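Local coordinates for protein diaminopropionate ammonia-lyase (Escherichia coli, PDB 4D9I) that catalyses the pyridoxal-phosphate-dependent alpha,beta-elimination of both L- and D-2,3-diaminopropionate to pyruvate and ammonia, working as a homodimer, at residues B[322-327]-B[334-339]; B[316-321]-B[386-391]; B[114-119]-B[173-178]. One frame throughout, in Å; residues are numbered along the deposited sequence.

How the interactions relate
Interactions 1 and 2 are neighbours, with centres 7 Å apart, and share helix 315-325. Interaction 2 packs helix 382-389 on it; interaction 1 joins the end of helix 315-325 to 334-336, just before helix 338-352. They meet directly: Arg322 NE is 2.8 Å from Val388 O, a probable hydrogen bond, and Met321 CG packs on Ser336 O. Both touch the second subunit and lie away from the annotated sites. Interaction 3 lies in the four-stranded parallel sheet region, its centre 32 Å from the other two. The Thr118 side chain is about 7 Å from that of Asp120, the inferred proton acceptor for the L-isomer, and about 8 Å from a bound Tris molecule.

Interaction 1: B[322-327]-B[334-339]; sequences RVLGNP and IISGES
Leu324, on the last turn of helix 315-325, meets Ile334 and Ser336 as the chain doubles back toward helix 338-352. The polar link is one backbone bond. Ile334 N donates to Leu324 O over 2.9 Å, nearly straight at 166°, but from above the carbonyl plane. The tight part lies around the Leu324 side chain. Its CG stands anti to the carbonyl carbon (chi1 -70°), which puts the fork of the side chain beside 334-336. CD1 presses on Ser336 CB at 3.5 Å, closer than usual for two carbons, and also touches Ser336 OG. CD2 meets Ile334 CD1 more loosely, at 4.1 Å.

Gly325 carries no side chain, and the Ile334 carbonyl comes close to it. Gly325 CA is 3.4 Å from Ile334 O, a CA-H...O contact. The looser side is at Ile335, which is partly exposed. Its side chain sets off away from 322-327, and its end swings back only to 5.0 Å, from Ile335 CD1 to Gly325 CA.

Ser336 OG is hydrogen-bonded to Ser375 OG. Past the helix end, Asn326 bonds to Arg333, Tyr385 and Trp390 of the second subunit. The contact itself is mainly apolar, with one main-chain bond at the closest CA pair, Leu324 and Ile334. Neutral groups alone therefore join the helix end to the returning chain, and no charged group takes part across the two segments.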
# COMPACT_ATOMS: atom_id res chain seq x y z
N ARG B 322 -5.81 2.84 2.37
CA ARG B 322 -4.38 2.56 2.55
C ARG B 322 -4.10 1.25 3.26
O ARG B 322 -3.13 0.53 2.92
CB ARG B 322 -3.70 3.70 3.31
CG ARG B 322 -3.69 5.02 2.53
CD ARG B 322 -2.93 6.09 3.28
NE ARG B 322 -3.37 7.39 2.79
CZ ARG B 322 -4.12 8.22 3.48
NH1 ARG B 322 -4.50 7.92 4.72
NH2 ARG B 322 -4.46 9.36 2.94
N VAL B 323 -4.90 0.97 4.28
CA VAL B 323 -4.71 -0.24 5.13
C VAL B 323 -4.99 -1.49 4.28
O VAL B 323 -4.25 -2.47 4.33
CB VAL B 323 -5.64 -0.23 6.37
CG1 VAL B 323 -5.64 -1.58 7.10
CG2 VAL B 323 -5.27 0.91 7.33
N LEU B 324 -6.07 -1.44 3.48
CA LEU B 324 -6.40 -2.52 2.55
C LEU B 324 -5.39 -2.69 1.42
O LEU B 324 -5.09 -3.82 1.03
CB LEU B 324 -7.81 -2.33 1.95
CG LEU B 324 -8.97 -2.54 2.91
CD1 LEU B 324 -10.31 -2.05 2.33
CD2 LEU B 324 -9.07 -4.00 3.30
N GLY B 325 -4.86 -1.58 0.91
CA GLY B 325 -3.97 -1.59 -0.24
C GLY B 325 -2.52 -1.92 0.11
O GLY B 325 -1.73 -2.25 -0.78
N ASN B 326 -2.16 -1.82 1.39
CA ASN B 326 -0.82 -2.20 1.82
C ASN B 326 -0.97 -2.94 3.13
O ASN B 326 -0.82 -2.38 4.20
CB ASN B 326 0.12 -0.97 1.93
CG ASN B 326 1.54 -1.34 2.35
OD1 ASN B 326 1.83 -2.50 2.71
ND2 ASN B 326 2.42 -0.35 2.37
N PRO B 327 -1.28 -4.24 3.02
CA PRO B 327 -1.73 -5.00 4.17
C PRO B 327 -0.65 -5.22 5.23
O PRO B 327 0.56 -5.02 5.00
CB PRO B 327 -2.21 -6.34 3.56
CG PRO B 327 -1.55 -6.42 2.22
CD PRO B 327 -1.41 -4.99 1.75
N ILE B 334 -5.84 -5.69 -1.01
CA ILE B 334 -7.15 -5.42 -1.61
C ILE B 334 -7.17 -3.97 -2.12
O ILE B 334 -6.78 -3.03 -1.41
CB ILE B 334 -8.30 -5.64 -0.58
CG1 ILE B 334 -8.36 -7.12 -0.14
CG2 ILE B 334 -9.62 -5.14 -1.13
CD1 ILE B 334 -9.24 -7.41 1.07
N ILE B 335 -7.60 -3.79 -3.37
CA ILE B 335 -7.69 -2.46 -3.99
C ILE B 335 -9.13 -2.01 -3.71
O ILE B 335 -10.08 -2.62 -4.21
CB ILE B 335 -7.42 -2.49 -5.51
CG1 ILE B 335 -6.04 -3.13 -5.83
CG2 ILE B 335 -7.55 -1.10 -6.11
CD1 ILE B 335 -4.87 -2.57 -5.06
N SER B 336 -9.26 -0.97 -2.89
CA SER B 336 -10.56 -0.53 -2.39
C SER B 336 -10.69 0.98 -2.54
O SER B 336 -9.84 1.73 -2.03
CB SER B 336 -10.71 -0.92 -0.91
OG SER B 336 -12.05 -0.77 -0.45
N GLY B 337 -11.77 1.42 -3.18
CA GLY B 337 -12.03 2.84 -3.42
C GLY B 337 -12.48 3.53 -2.14
O GLY B 337 -12.69 2.88 -1.13
N GLU B 338 -12.66 4.84 -2.21
CA GLU B 338 -13.02 5.60 -1.01
C GLU B 338 -14.25 5.04 -0.26
O GLU B 338 -14.17 4.73 0.95
CB GLU B 338 -13.20 7.07 -1.34
CG GLU B 338 -13.18 7.95 -0.11
CD GLU B 338 -13.17 9.42 -0.44
OE1 GLU B 338 -13.35 9.76 -1.62
OE2 GLU B 338 -13.00 10.24 0.47
N SER B 339 -15.35 4.89 -0.98
CA SER B 339 -16.55 4.29 -0.43
C SER B 339 -16.45 2.79 -0.14
O SER B 339 -17.15 2.28 0.74
CB SER B 339 -17.75 4.55 -1.35
OG SER B 339 -18.05 5.93 -1.32

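Interaction 2: B[316-321]-B[386-391]; sequences VAALGM and REVVWE
This contact is a helix-helix packing in the large domain of a fold type II PLP enzyme: helix 315-325 against helix 382-389 near the C-terminus. Val388 is the central residue. Its CG1 touches Ala318 O at 3.7 Å and Ala318 CB at 3.9 Å. Ala318 and Val388 are the nearest CA pair, 6.3 Å apart, which fits the small alanine side chain.

Met321 crosses Val388 at about a right angle. Its chain bends at the last torsion (chi3 73°), which brings the methyl round to the valine. Met321 CE is 3.9 Å from Val388 CB, and Met321 SD is 3.9 Å from Val388 CG1, so sulfur and methyl both rest on the branched side chain. Val389 adds a lighter touch, its CG1 4.1 Å from Met321 O.

The contact is apolar, and all four touching residues are buried. Polar ties lie elsewhere on 386-391: Glu387 OE2 forms a salt bridge with Lys383, and Arg386 NH2 bonds to Pro327 O of the second subunit. Helix 382-389 follows strand 370-375, the last strand of the mixed sheet, and here lies on helix 315-325 within the fold type II PLP architecture, beside the homodimer contact.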
# COMPACT_ATOMS: atom_id res chain seq x y z
N VAL B 316 -11.53 8.78 7.49
CA VAL B 316 -11.65 7.38 7.90
C VAL B 316 -11.58 6.45 6.69
O VAL B 316 -10.91 5.40 6.74
CB VAL B 316 -12.97 7.15 8.69
CG1 VAL B 316 -13.23 5.66 8.90
CG2 VAL B 316 -12.92 7.86 10.03
N ALA B 317 -12.25 6.85 5.60
CA ALA B 317 -12.30 6.09 4.36
C ALA B 317 -10.91 6.04 3.73
O ALA B 317 -10.44 4.97 3.37
CB ALA B 317 -13.33 6.70 3.39
N ALA B 318 -10.24 7.19 3.67
CA ALA B 318 -8.86 7.27 3.19
C ALA B 318 -7.93 6.29 3.94
O ALA B 318 -7.17 5.57 3.31
CB ALA B 318 -8.33 8.69 3.28
N LEU B 319 -8.00 6.29 5.27
CA LEU B 319 -7.23 5.36 6.10
C LEU B 319 -7.52 3.90 5.71
O LEU B 319 -6.61 3.11 5.52
CB LEU B 319 -7.57 5.60 7.57
CG LEU B 319 -7.00 4.65 8.64
CD1 LEU B 319 -5.47 4.73 8.63
CD2 LEU B 319 -7.54 5.05 10.01
N GLY B 320 -8.80 3.56 5.57
CA GLY B 320 -9.19 2.24 5.08
C GLY B 320 -8.57 1.85 3.74
O GLY B 320 -8.11 0.74 3.56
N MET B 321 -8.62 2.77 2.76
CA MET B 321 -8.04 2.52 1.44
C MET B 321 -6.56 2.10 1.56
O MET B 321 -6.12 1.14 0.91
CB MET B 321 -8.12 3.78 0.59
CG MET B 321 -9.54 4.20 0.20
SD MET B 321 -9.60 5.84 -0.55
CE MET B 321 -8.89 5.60 -2.17
N ARG B 386 -4.75 6.77 -6.25
CA ARG B 386 -3.30 6.90 -6.12
C ARG B 386 -2.91 8.15 -5.32
O ARG B 386 -1.92 8.13 -4.56
CB ARG B 386 -2.62 6.86 -7.49
CG ARG B 386 -2.70 5.50 -8.18
CD ARG B 386 -2.22 4.37 -7.27
NE ARG B 386 -2.59 3.05 -7.80
CZ ARG B 386 -2.09 1.90 -7.35
NH1 ARG B 386 -1.20 1.88 -6.36
NH2 ARG B 386 -2.51 0.75 -7.90
N GLU B 387 -3.68 9.23 -5.46
CA GLU B 387 -3.49 10.40 -4.60
C GLU B 387 -3.61 10.03 -3.10
O GLU B 387 -2.81 10.49 -2.27
CB GLU B 387 -4.45 11.54 -5.00
CG GLU B 387 -3.98 12.27 -6.23
CD GLU B 387 -5.06 13.10 -6.93
OE1 GLU B 387 -6.23 13.08 -6.53
OE2 GLU B 387 -4.71 13.76 -7.91
N VAL B 388 -4.56 9.16 -2.77
CA VAL B 388 -4.70 8.69 -1.38
C VAL B 388 -3.55 7.76 -0.95
O VAL B 388 -2.91 8.00 0.09
CB VAL B 388 -6.07 8.02 -1.11
CG1 VAL B 388 -6.15 7.43 0.30
CG2 VAL B 388 -7.22 9.00 -1.34
N VAL B 389 -3.31 6.70 -1.71
CA VAL B 389 -2.41 5.62 -1.23
C VAL B 389 -0.94 5.97 -1.42
O VAL B 389 -0.08 5.54 -0.62
CB VAL B 389 -2.77 4.21 -1.78
CG1 VAL B 389 -4.22 3.87 -1.47
CG2 VAL B 389 -2.50 4.09 -3.28
N TRP B 390 -0.65 6.76 -2.45
CA TRP B 390 0.73 7.21 -2.73
C TRP B 390 1.05 8.60 -2.23
O TRP B 390 2.09 8.82 -1.60
CB TRP B 390 1.02 7.17 -4.22
CG TRP B 390 1.12 5.79 -4.84
CD1 TRP B 390 1.10 4.55 -4.21
CD2 TRP B 390 1.30 5.48 -6.28
NE1 TRP B 390 1.23 3.53 -5.12
CE2 TRP B 390 1.38 4.02 -6.37
CE3 TRP B 390 1.42 6.23 -7.44
CZ2 TRP B 390 1.55 3.37 -7.59
CZ3 TRP B 390 1.58 5.56 -8.66
CH2 TRP B 390 1.65 4.17 -8.73
N GLU B 391 0.17 9.57 -2.51
CA GLU B 391 0.47 10.98 -2.19
C GLU B 391 0.14 11.29 -0.73
O GLU B 391 0.58 12.29 -0.17
CB GLU B 391 -0.26 11.94 -3.14
CG GLU B 391 0.16 11.78 -4.59
CD GLU B 391 -0.53 12.73 -5.55
OE1 GLU B 391 -0.97 13.82 -5.13
OE2 GLU B 391 -0.59 12.40 -6.74

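Interaction 3: B[114-119]-B[173-178]; sequences TFATTT and RLTMQH
Thr175 sits on helix 168-182, which packs on strand 114-118 of the parallel four-stranded sheet in this fold type II PLP enzyme. Segment 173-178 of this helix runs nearly antiparallel to strand 114-118, at 162°, with axes 7.7 Å apart, as expected for an alpha/beta layer of helices on a parallel sheet.

Early in 173-178, the Leu174 carbonyl accepts from His178 N and His178 ND1, which arrive from opposite faces of its plane. His178 ND1 donates to Leu174 O over 2.6 Å at 139°, with the acceptor tilted from the ring plane. Thr175 carries the contact. Its CG2, anti to the backbone N, lies against the strand backbone, 3.7 Å from Thr117 N and 3.8 Å from Ala116 C. The same methyl meets Ala116 CB at 4.1 Å. OG1, on the other branch, turns to Thr118. Further on, His178 starts toward the strand but its ring leads away, where it meets the ring of Tyr141.

Thr118 OG1 makes a weak bond to Thr171 O, and Thr118 N donates to Gln188 OE1. Thr118 lies near Asp120, an inferred catalytic proton acceptor. The polar bond across the contact is short: Thr118 OG1 and Thr175 OG1 are 2.6 Å apart, and either hydroxyl could be the donor.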
# COMPACT_ATOMS: atom_id res chain seq x y z
N THR B 114 -35.23 1.81 -23.58
CA THR B 114 -34.20 2.77 -23.21
C THR B 114 -34.23 2.97 -21.70
O THR B 114 -35.25 3.40 -21.14
CB THR B 114 -34.37 4.11 -23.94
OG1 THR B 114 -34.37 3.85 -25.35
CG2 THR B 114 -33.24 5.07 -23.60
N PHE B 115 -33.12 2.63 -21.05
CA PHE B 115 -33.01 2.75 -19.60
C PHE B 115 -32.33 4.05 -19.21
O PHE B 115 -31.21 4.30 -19.64
CB PHE B 115 -32.24 1.56 -19.02
CG PHE B 115 -32.92 0.26 -19.26
CD1 PHE B 115 -34.10 -0.04 -18.59
CD2 PHE B 115 -32.41 -0.65 -20.17
CE1 PHE B 115 -34.76 -1.25 -18.81
CE2 PHE B 115 -33.06 -1.86 -20.41
CZ PHE B 115 -34.23 -2.16 -19.72
N ALA B 116 -32.99 4.83 -18.37
CA ALA B 116 -32.50 6.16 -18.00
C ALA B 116 -32.14 6.21 -16.52
O ALA B 116 -32.90 5.76 -15.66
CB ALA B 116 -33.52 7.22 -18.35
N THR B 117 -30.97 6.77 -16.22
CA THR B 117 -30.40 6.65 -14.90
C THR B 117 -29.51 7.82 -14.54
O THR B 117 -28.76 8.30 -15.38
CB THR B 117 -29.59 5.33 -14.83
OG1 THR B 117 -30.50 4.23 -14.97
CG2 THR B 117 -28.84 5.20 -13.52
N THR B 118 -29.60 8.27 -13.29
CA THR B 118 -28.62 9.16 -12.67
C THR B 118 -27.68 8.37 -11.75
O THR B 118 -28.11 7.47 -11.03
CB THR B 118 -29.28 10.32 -11.88
OG1 THR B 118 -29.84 11.26 -12.79
CG2 THR B 118 -28.24 11.05 -11.03
N THR B 119 -26.40 8.73 -11.77
CA THR B 119 -25.38 8.04 -11.01
C THR B 119 -24.17 8.92 -10.72
O THR B 119 -23.88 9.88 -11.45
CB THR B 119 -24.86 6.80 -11.76
OG1 THR B 119 -24.09 5.99 -10.86
CG2 THR B 119 -24.01 7.22 -12.98
N ARG B 173 -33.85 14.35 -10.76
CA ARG B 173 -35.09 14.96 -11.24
C ARG B 173 -35.04 15.20 -12.75
O ARG B 173 -36.02 14.94 -13.46
CB ARG B 173 -35.39 16.26 -10.47
CG ARG B 173 -36.25 16.10 -9.22
CD ARG B 173 -35.54 15.33 -8.10
N LEU B 174 -33.90 15.67 -13.26
CA LEU B 174 -33.72 15.82 -14.71
C LEU B 174 -33.88 14.48 -15.45
O LEU B 174 -34.45 14.44 -16.53
CB LEU B 174 -32.37 16.48 -15.04
N THR B 175 -33.37 13.39 -14.85
CA THR B 175 -33.54 12.04 -15.41
C THR B 175 -35.02 11.65 -15.52
O THR B 175 -35.44 11.15 -16.56
CB THR B 175 -32.72 10.98 -14.63
OG1 THR B 175 -31.33 11.14 -14.92
CG2 THR B 175 -33.11 9.55 -15.03
N MET B 176 -35.78 11.89 -14.46
CA MET B 176 -37.22 11.60 -14.42
C MET B 176 -37.98 12.42 -15.45
O MET B 176 -38.83 11.90 -16.19
CB MET B 176 -37.80 11.86 -13.02
CG MET B 176 -36.96 11.26 -11.89
SD MET B 176 -37.85 11.25 -10.32
CE MET B 176 -36.79 12.20 -9.26
N GLN B 177 -37.65 13.71 -15.50
CA GLN B 177 -38.18 14.63 -16.49
C GLN B 177 -38.01 14.11 -17.92
O GLN B 177 -38.99 13.94 -18.64
CB GLN B 177 -37.49 16.00 -16.37
CG GLN B 177 -38.41 17.14 -15.98
CD GLN B 177 -38.16 18.39 -16.81
OE1 GLN B 177 -37.04 18.90 -16.87
NE2 GLN B 177 -39.20 18.87 -17.48
N HIS B 178 -36.76 13.86 -18.31
CA HIS B 178 -36.46 13.46 -19.69
C HIS B 178 -37.03 12.11 -20.03
O HIS B 178 -37.45 11.88 -21.16
CB HIS B 178 -34.96 13.49 -19.96
CG HIS B 178 -34.35 14.87 -19.91
ND1 HIS B 178 -33.71 15.35 -18.83
CD2 HIS B 178 -34.31 15.88 -20.87
CE1 HIS B 178 -33.28 16.60 -19.08
NE2 HIS B 178 -33.64 16.93 -20.33